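Local coordinates for protein ribokinase (Cryptococcus neoformans var. grubii serotype A, PDB 6CW5) that probably phosphorylates D-ribose at O-5, using ATP and a divalent cation, most likely magnesium, to give D-ribose 5-phosphate, at residues A[69-74]-A[120-125]. Sequence-based numbering, arbitrary orientation.
Sequences DGAIGD and AGANYY
A71 and A122 meet side by side, with A71 CB 4.2 Å from A122 CB. A71 CB also lies 3.4 Å from A122 O. A122 O accepts the backbone N-H of Y125, with Y125 N 3.0 Å from it. The methyl of A71 packs against the carbonyl oxygen of this turn. A122 CB points back at the strand and rests on the peptide between I72 and G73, 3.5 Å from I72 C. The ring of Y125 approaches A71 CB obliquely through Y125 CD2, at 4.0 Å. With CG anti to the backbone N (chi1 169°), the ring is carried to the A71 methyl. The Y125 side chain also touches V96 of strand 93-96.

Strand 66-73 belongs to the large, mainly parallel sheet of the PfkB fold. Segment 120-125 follows strand 115-119 of the small four-stranded lid sheet, so the contact joins the chain leaving the lid to the core sheet. Y124 OH hydrogen-bonds to T130 OG1 of the second subunit.

N123 can be followed outward. Its CB points away from the strand. CG sits beside the backbone N (chi1 -73°), which turns the amide back. N123 OD1 accepts a hydrogen bond from water 1, with the water oxygen 2.7 Å away. The same water accepts A71 N-H, with A71 N 2.9 Å from the water oxygen. N123 OD1 also accepts a hydrogen bond from V21 N. ND2 lies close to N22 OD1, placing the amide beside a predicted substrate-binding residue.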
loop_
_atom_site.group_PDB
_atom_site.type_symbol
_atom_site.label_atom_id
_atom_site.label_comp_id
_atom_site.label_asym_id
_atom_site.label_seq_id
_atom_site.Cartn_x
_atom_site.Cartn_y
_atom_site.Cartn_z
ATOM N N ASP A 69 -11.784 -5.032 -7.957
ATOM C CA ASP A 69 -11.600 -4.419 -6.642
ATOM C C ASP A 69 -10.991 -3.033 -6.877
ATOM O O ASP A 69 -9.891 -2.922 -7.416
ATOM C CB ASP A 69 -10.693 -5.312 -5.778
ATOM C CG ASP A 69 -10.440 -4.761 -4.389
ATOM O OD1 ASP A 69 -10.541 -3.543 -4.167
ATOM O OD2 ASP A 69 -10.062 -5.555 -3.525
ATOM N N GLY A 70 -11.698 -1.978 -6.480
ATOM C CA GLY A 70 -11.199 -0.634 -6.737
ATOM C C GLY A 70 -12.235 0.379 -6.293
ATOM O O GLY A 70 -13.037 0.081 -5.408
ATOM N N ALA A 71 -12.246 1.569 -6.892
ATOM C CA ALA A 71 -13.178 2.582 -6.418
ATOM C C ALA A 71 -13.527 3.546 -7.541
ATOM O O ALA A 71 -12.697 3.853 -8.403
ATOM C CB ALA A 71 -12.598 3.360 -5.237
ATOM N N ILE A 72 -14.752 4.060 -7.486
ATOM C CA ILE A 72 -15.222 5.103 -8.395
ATOM C C ILE A 72 -15.874 6.196 -7.563
ATOM O O ILE A 72 -16.135 6.033 -6.368
ATOM C CB ILE A 72 -16.227 4.574 -9.442
ATOM C CG1 ILE A 72 -17.432 3.938 -8.727
ATOM C CG2 ILE A 72 -15.522 3.580 -10.381
ATOM C CD1 ILE A 72 -18.629 3.678 -9.662
ATOM N N GLY A 73 -16.180 7.317 -8.229
ATOM C CA GLY A 73 -17.080 8.282 -7.641
ATOM C C GLY A 73 -18.508 8.071 -8.115
ATOM O O GLY A 73 -18.762 7.236 -8.981
ATOM N N ASP A 74 -19.427 8.852 -7.529
ATOM C CA ASP A 74 -20.822 8.844 -7.970
ATOM C C ASP A 74 -20.933 8.950 -9.485
ATOM O O ASP A 74 -21.815 8.337 -10.098
ATOM C CB ASP A 74 -21.587 10.008 -7.334
ATOM C CG ASP A 74 -22.159 9.677 -5.978
ATOM O OD1 ASP A 74 -21.876 8.583 -5.452
ATOM O OD2 ASP A 74 -22.910 10.520 -5.437
ATOM N N ALA A 120 -5.909 10.514 -11.090
ATOM C CA ALA A 120 -6.212 9.311 -10.313
ATOM C C ALA A 120 -7.624 9.331 -9.751
ATOM O O ALA A 120 -8.340 8.322 -9.818
ATOM C CB ALA A 120 -5.224 9.166 -9.166
ATOM N N GLY A 121 -8.015 10.440 -9.119
ATOM C CA GLY A 121 -9.351 10.498 -8.511
ATOM C C GLY A 121 -9.559 9.333 -7.551
ATOM O O GLY A 121 -8.674 8.976 -6.763
ATOM N N ALA A 122 -10.725 8.687 -7.658
ATOM C CA ALA A 122 -11.066 7.585 -6.761
ATOM C C ALA A 122 -10.151 6.384 -6.916
ATOM O O ALA A 122 -10.115 5.527 -6.022
ATOM C CB ALA A 122 -12.524 7.152 -7.004
ATOM N N ASN A 123 -9.389 6.293 -8.007
ATOM C CA ASN A 123 -8.505 5.138 -8.142
ATOM C C ASN A 123 -7.444 5.101 -7.057
ATOM O O ASN A 123 -6.913 4.016 -6.767
ATOM C CB ASN A 123 -7.833 5.128 -9.515
ATOM C CG ASN A 123 -8.784 4.762 -10.610
ATOM O OD1 ASN A 123 -9.576 3.822 -10.462
ATOM N ND2 ASN A 123 -8.741 5.515 -11.725
ATOM N N TYR A 124 -7.128 6.245 -6.444
ATOM C CA TYR A 124 -6.156 6.289 -5.353
ATOM C C TYR A 124 -6.817 6.381 -3.984
ATOM O O TYR A 124 -6.143 6.688 -2.991
ATOM C CB TYR A 124 -5.165 7.451 -5.545
ATOM C CG TYR A 124 -3.900 7.031 -6.258
ATOM C CD1 TYR A 124 -3.948 6.381 -7.483
ATOM C CD2 TYR A 124 -2.652 7.271 -5.687
ATOM C CE1 TYR A 124 -2.780 5.986 -8.124
ATOM C CE2 TYR A 124 -1.480 6.896 -6.320
ATOM C CZ TYR A 124 -1.551 6.261 -7.536
ATOM O OH TYR A 124 -0.385 5.860 -8.158
ATOM N N TYR A 125 -8.108 6.105 -3.907
ATOM C CA TYR A 125 -8.798 6.023 -2.624
ATOM C C TYR A 125 -8.567 4.673 -1.971
ATOM O O TYR A 125 -8.644 3.630 -2.621
ATOM C CB TYR A 125 -10.281 6.210 -2.836
ATOM C CG TYR A 125 -11.150 5.892 -1.631
ATOM C CD1 TYR A 125 -11.364 6.847 -0.627
ATOM C CD2 TYR A 125 -11.798 4.664 -1.519
ATOM C CE1 TYR A 125 -12.205 6.578 0.461
ATOM C CE2 TYR A 125 -12.659 4.400 -0.422
ATOM C CZ TYR A 125 -12.833 5.346 0.557
ATOM O OH TYR A 125 -13.671 5.079 1.641
HETATM O O HOH W 1 -10.086 1.706 -8.882
#